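PDB 1B06: superoxide dismutase [Fe] from Sulfolobus acidocaldarius, which uses a bound iron ion to convert toxic superoxide radicals into hydrogen peroxide and molecular oxygen. Local coordinates for residues V3-F11 against N46-K57. Sequence-based numbering, arbitrary orientation.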
loop_
_atom_site.group_PDB
_atom_site.type_symbol
_atom_site.label_atom_id
_atom_site.label_comp_id
_atom_site.label_asym_id
_atom_site.label_seq_id
_atom_site.Cartn_x
_atom_site.Cartn_y
_atom_site.Cartn_z
ATOM N N VAL A 3 0.104 -28.291 -23.899
ATOM C CA VAL A 3 -1.295 -27.772 -23.853
ATOM C C VAL A 3 -1.537 -27.032 -22.545
ATOM O O VAL A 3 -1.584 -27.645 -21.479
ATOM C CB VAL A 3 -2.327 -28.920 -23.959
ATOM C CG1 VAL A 3 -3.655 -28.382 -24.483
ATOM C CG2 VAL A 3 -1.800 -30.016 -24.871
ATOM N N ILE A 4 -1.699 -25.714 -22.636
ATOM C CA ILE A 4 -1.933 -24.878 -21.463
ATOM C C ILE A 4 -0.994 -25.250 -20.321
ATOM O O ILE A 4 -1.261 -26.172 -19.550
ATOM C CB ILE A 4 -3.390 -24.998 -20.954
ATOM C CG1 ILE A 4 -4.285 -25.592 -22.052
ATOM C CG2 ILE A 4 -3.873 -23.638 -20.464
ATOM C CD1 ILE A 4 -5.413 -24.692 -22.530
ATOM N N GLN A 5 0.111 -24.524 -20.216
ATOM C CA GLN A 5 1.079 -24.790 -19.167
ATOM C C GLN A 5 1.979 -23.591 -18.907
ATOM O O GLN A 5 2.477 -22.954 -19.836
ATOM C CB GLN A 5 1.933 -25.997 -19.548
ATOM C CG GLN A 5 3.044 -26.315 -18.568
ATOM C CD GLN A 5 3.834 -27.539 -18.982
ATOM O OE1 GLN A 5 3.611 -28.639 -18.475
ATOM N NE2 GLN A 5 4.762 -27.354 -19.914
ATOM N N LEU A 6 2.172 -23.287 -17.630
ATOM C CA LEU A 6 3.024 -22.180 -17.225
ATOM C C LEU A 6 4.292 -22.786 -16.628
ATOM O O LEU A 6 4.256 -23.884 -16.067
ATOM C CB LEU A 6 2.315 -21.313 -16.177
ATOM C CG LEU A 6 0.935 -20.744 -16.533
ATOM C CD1 LEU A 6 0.277 -20.166 -15.292
ATOM C CD2 LEU A 6 1.085 -19.674 -17.591
ATOM N N LYS A 7 5.412 -22.085 -16.766
ATOM C CA LYS A 7 6.673 -22.568 -16.226
ATOM C C LYS A 7 6.783 -22.186 -14.750
ATOM O O LYS A 7 6.184 -21.209 -14.303
ATOM C CB LYS A 7 7.841 -21.968 -17.010
ATOM C CG LYS A 7 9.210 -22.442 -16.541
ATOM C CD LYS A 7 9.873 -23.345 -17.573
ATOM C CE LYS A 7 10.974 -24.198 -16.946
ATOM N NZ LYS A 7 11.430 -25.295 -17.853
ATOM N N ARG A 8 7.537 -22.971 -13.989
ATOM C CA ARG A 8 7.716 -22.698 -12.572
ATOM C C ARG A 8 9.096 -22.117 -12.330
ATOM O O ARG A 8 9.960 -22.170 -13.201
ATOM C CB ARG A 8 7.547 -23.978 -11.760
ATOM C CG ARG A 8 6.202 -24.660 -11.962
ATOM C CD ARG A 8 5.056 -23.811 -11.423
ATOM N NE ARG A 8 3.788 -24.537 -11.416
ATOM C CZ ARG A 8 3.049 -24.761 -12.499
ATOM N NH1 ARG A 8 3.449 -24.314 -13.681
ATOM N NH2 ARG A 8 1.913 -25.440 -12.400
ATOM N N TYR A 9 9.301 -21.558 -11.145
ATOM C CA TYR A 9 10.585 -20.960 -10.801
ATOM C C TYR A 9 11.502 -21.975 -10.139
ATOM O O TYR A 9 11.041 -22.910 -9.485
ATOM C CB TYR A 9 10.375 -19.764 -9.862
ATOM C CG TYR A 9 9.715 -18.583 -10.540
ATOM C CD1 TYR A 9 10.446 -17.739 -11.378
ATOM C CD2 TYR A 9 8.351 -18.342 -10.390
ATOM C CE1 TYR A 9 9.832 -16.686 -12.055
ATOM C CE2 TYR A 9 7.728 -17.292 -11.063
ATOM C CZ TYR A 9 8.475 -16.474 -11.894
ATOM O OH TYR A 9 7.860 -15.457 -12.579
ATOM N N GLU A 10 12.804 -21.782 -10.314
ATOM C CA GLU A 10 13.795 -22.668 -9.731
ATOM C C GLU A 10 14.562 -21.951 -8.632
ATOM O O GLU A 10 14.890 -20.774 -8.761
ATOM C CB GLU A 10 14.771 -23.146 -10.804
ATOM C CG GLU A 10 14.585 -24.607 -11.195
ATOM C CD GLU A 10 14.673 -24.827 -12.695
ATOM O OE1 GLU A 10 15.653 -24.352 -13.311
ATOM O OE2 GLU A 10 13.760 -25.474 -13.257
ATOM N N PHE A 11 14.836 -22.663 -7.545
ATOM C CA PHE A 11 15.581 -22.107 -6.426
ATOM C C PHE A 11 17.053 -22.036 -6.838
ATOM O O PHE A 11 17.685 -23.058 -7.104
ATOM C CB PHE A 11 15.410 -23.000 -5.190
ATOM C CG PHE A 11 16.032 -22.443 -3.935
ATOM C CD1 PHE A 11 15.752 -21.150 -3.515
ATOM C CD2 PHE A 11 16.883 -23.228 -3.159
ATOM C CE1 PHE A 11 16.304 -20.646 -2.347
ATOM C CE2 PHE A 11 17.440 -22.729 -1.989
ATOM C CZ PHE A 11 17.145 -21.433 -1.583
ATOM N N ASN A 46 5.381 -20.885 -6.847
ATOM C CA ASN A 46 5.028 -22.066 -7.628
ATOM C C ASN A 46 3.677 -22.659 -7.248
ATOM O O ASN A 46 2.927 -23.121 -8.109
ATOM C CB ASN A 46 6.129 -23.119 -7.499
ATOM C CG ASN A 46 7.393 -22.724 -8.236
ATOM O OD1 ASN A 46 7.379 -21.824 -9.079
ATOM N ND2 ASN A 46 8.494 -23.394 -7.925
ATOM N N SER A 47 3.360 -22.635 -5.961
ATOM C CA SER A 47 2.090 -23.174 -5.502
ATOM C C SER A 47 0.931 -22.302 -5.988
ATOM O O SER A 47 -0.179 -22.793 -6.206
ATOM C CB SER A 47 2.078 -23.268 -3.975
ATOM O OG SER A 47 1.455 -22.135 -3.405
ATOM N N LEU A 48 1.185 -21.008 -6.157
ATOM C CA LEU A 48 0.142 -20.106 -6.627
ATOM C C LEU A 48 0.023 -20.203 -8.140
ATOM O O LEU A 48 -1.049 -19.973 -8.696
ATOM C CB LEU A 48 0.444 -18.665 -6.222
ATOM C CG LEU A 48 0.109 -18.304 -4.776
ATOM C CD1 LEU A 48 0.590 -16.900 -4.495
ATOM C CD2 LEU A 48 -1.392 -18.416 -4.536
ATOM N N LEU A 49 1.126 -20.543 -8.803
ATOM C CA LEU A 49 1.122 -20.695 -10.254
ATOM C C LEU A 49 0.308 -21.942 -10.615
ATOM O O LEU A 49 -0.345 -21.995 -11.658
ATOM C CB LEU A 49 2.551 -20.828 -10.778
ATOM C CG LEU A 49 3.330 -19.521 -10.973
ATOM C CD1 LEU A 49 4.727 -19.827 -11.506
ATOM C CD2 LEU A 49 2.591 -18.615 -11.940
ATOM N N ASP A 50 0.354 -22.946 -9.746
ATOM C CA ASP A 50 -0.401 -24.169 -9.957
ATOM C C ASP A 50 -1.890 -23.819 -9.996
ATOM O O ASP A 50 -2.619 -24.257 -10.889
ATOM C CB ASP A 50 -0.138 -25.158 -8.819
ATOM C CG ASP A 50 1.241 -25.776 -8.888
ATOM O OD1 ASP A 50 1.807 -25.853 -9.997
ATOM O OD2 ASP A 50 1.763 -26.185 -7.832
ATOM N N ARG A 51 -2.333 -23.024 -9.022
ATOM C CA ARG A 51 -3.729 -22.609 -8.942
ATOM C C ARG A 51 -4.130 -21.761 -10.144
ATOM O O ARG A 51 -5.201 -21.960 -10.718
ATOM C CB ARG A 51 -3.981 -21.825 -7.654
ATOM C CG ARG A 51 -4.454 -22.689 -6.507
ATOM C CD ARG A 51 -4.642 -21.877 -5.241
ATOM N NE ARG A 51 -5.967 -21.267 -5.156
ATOM C CZ ARG A 51 -7.108 -21.947 -5.040
ATOM N NH1 ARG A 51 -7.097 -23.271 -4.998
ATOM N NH2 ARG A 51 -8.265 -21.300 -4.947
ATOM N N LEU A 52 -3.275 -20.818 -10.524
ATOM C CA LEU A 52 -3.572 -19.961 -11.666
ATOM C C LEU A 52 -3.698 -20.808 -12.933
ATOM O O LEU A 52 -4.565 -20.570 -13.775
ATOM C CB LEU A 52 -2.472 -18.906 -11.847
ATOM C CG LEU A 52 -2.717 -17.841 -12.931
ATOM C CD1 LEU A 52 -4.066 -17.161 -12.697
ATOM C CD2 LEU A 52 -1.597 -16.808 -12.908
ATOM N N GLU A 53 -2.826 -21.797 -13.060
ATOM C CA GLU A 53 -2.845 -22.680 -14.216
ATOM C C GLU A 53 -4.169 -23.443 -14.272
ATOM O O GLU A 53 -4.794 -23.550 -15.329
ATOM C CB GLU A 53 -1.681 -23.662 -14.129
ATOM C CG GLU A 53 -1.394 -24.402 -15.406
ATOM C CD GLU A 53 -0.227 -25.350 -15.261
ATOM O OE1 GLU A 53 -0.354 -26.333 -14.506
ATOM O OE2 GLU A 53 0.819 -25.110 -15.898
ATOM N N LYS A 54 -4.593 -23.970 -13.128
ATOM C CA LYS A 54 -5.842 -24.722 -13.036
ATOM C C LYS A 54 -7.010 -23.832 -13.430
ATOM O O LYS A 54 -7.920 -24.253 -14.147
ATOM C CB LYS A 54 -6.058 -25.213 -11.606
ATOM C CG LYS A 54 -5.380 -26.523 -11.287
ATOM C CD LYS A 54 -5.875 -27.061 -9.952
ATOM C CE LYS A 54 -4.907 -28.082 -9.368
ATOM N NZ LYS A 54 -4.262 -27.586 -8.115
ATOM N N LEU A 55 -6.970 -22.598 -12.939
ATOM C CA LEU A 55 -8.001 -21.605 -13.208
ATOM C C LEU A 55 -8.099 -21.351 -14.707
ATOM O O LEU A 55 -9.194 -21.311 -15.267
ATOM C CB LEU A 55 -7.655 -20.309 -12.468
ATOM C CG LEU A 55 -8.477 -19.033 -12.623
ATOM C CD1 LEU A 55 -8.213 -18.150 -11.419
ATOM C CD2 LEU A 55 -8.091 -18.296 -13.893
ATOM N N ILE A 56 -6.949 -21.192 -15.352
ATOM C CA ILE A 56 -6.908 -20.944 -16.784
ATOM C C ILE A 56 -7.451 -22.138 -17.576
ATOM O O ILE A 56 -8.181 -21.963 -18.550
ATOM C CB ILE A 56 -5.469 -20.629 -17.240
ATOM C CG1 ILE A 56 -5.012 -19.303 -16.623
ATOM C CG2 ILE A 56 -5.402 -20.567 -18.763
ATOM C CD1 ILE A 56 -3.560 -18.963 -16.884
ATOM N N LYS A 57 -7.096 -23.346 -17.148
ATOM C CA LYS A 57 -7.543 -24.571 -17.812
ATOM C C LYS A 57 -9.032 -24.814 -17.607
ATOM O O LYS A 57 -9.702 -25.378 -18.469
ATOM C CB LYS A 57 -6.777 -25.780 -17.270
ATOM C CG LYS A 57 -5.296 -25.787 -17.595
ATOM C CD LYS A 57 -4.823 -27.180 -17.971
ATOM C CE LYS A 57 -4.192 -27.889 -16.784
ATOM N NZ LYS A 57 -2.724 -28.081 -16.974
#
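L6 lowers its CD1 methyl into the hollow between L49, L52, E53 and I56, where an extended N-terminal arm lies along a helix of the alpha-hairpin domain of an iron/manganese superoxide dismutase. The pairing illustrates how an irregular chain is fastened to a helix: apolar bumps fill grooves while helix side chains bind the arm's backbone. Around L6, CD1 comes 4.3 Å from I56 CD1 and 4.4 Å from L49 CD2; Q112 of the second subunit also packs on this leucine. Toward the N-terminus I4 CG2 meets I56 CG2; in the other direction L49 CD1 lies against K7 O and reaches Y9 CE2 obliquely, the Y9 hydroxyl being hydrogen-bonded to D141 of the second subunit. With chi2 bent to -66°, R8 runs its chain past L49 CB and forms salt bridges to two acids, NE bonding to D50 OD1 at 2.8 Å and NH2 more weakly to E53 OE1. A leucine in place of R8 would probably leave D50 without this cation and E53 with just the long salt bridge to K57 within the two segments. E53 OE2 also accepts a hydrogen bond from L6 N through its anti lone pair. At the other end, the N46 amide grips Y9 twice: OD1 takes Y9 N at 2.8 Å, and ND2 reaches Y9 O at 3.0 Å, almost straight at 173°.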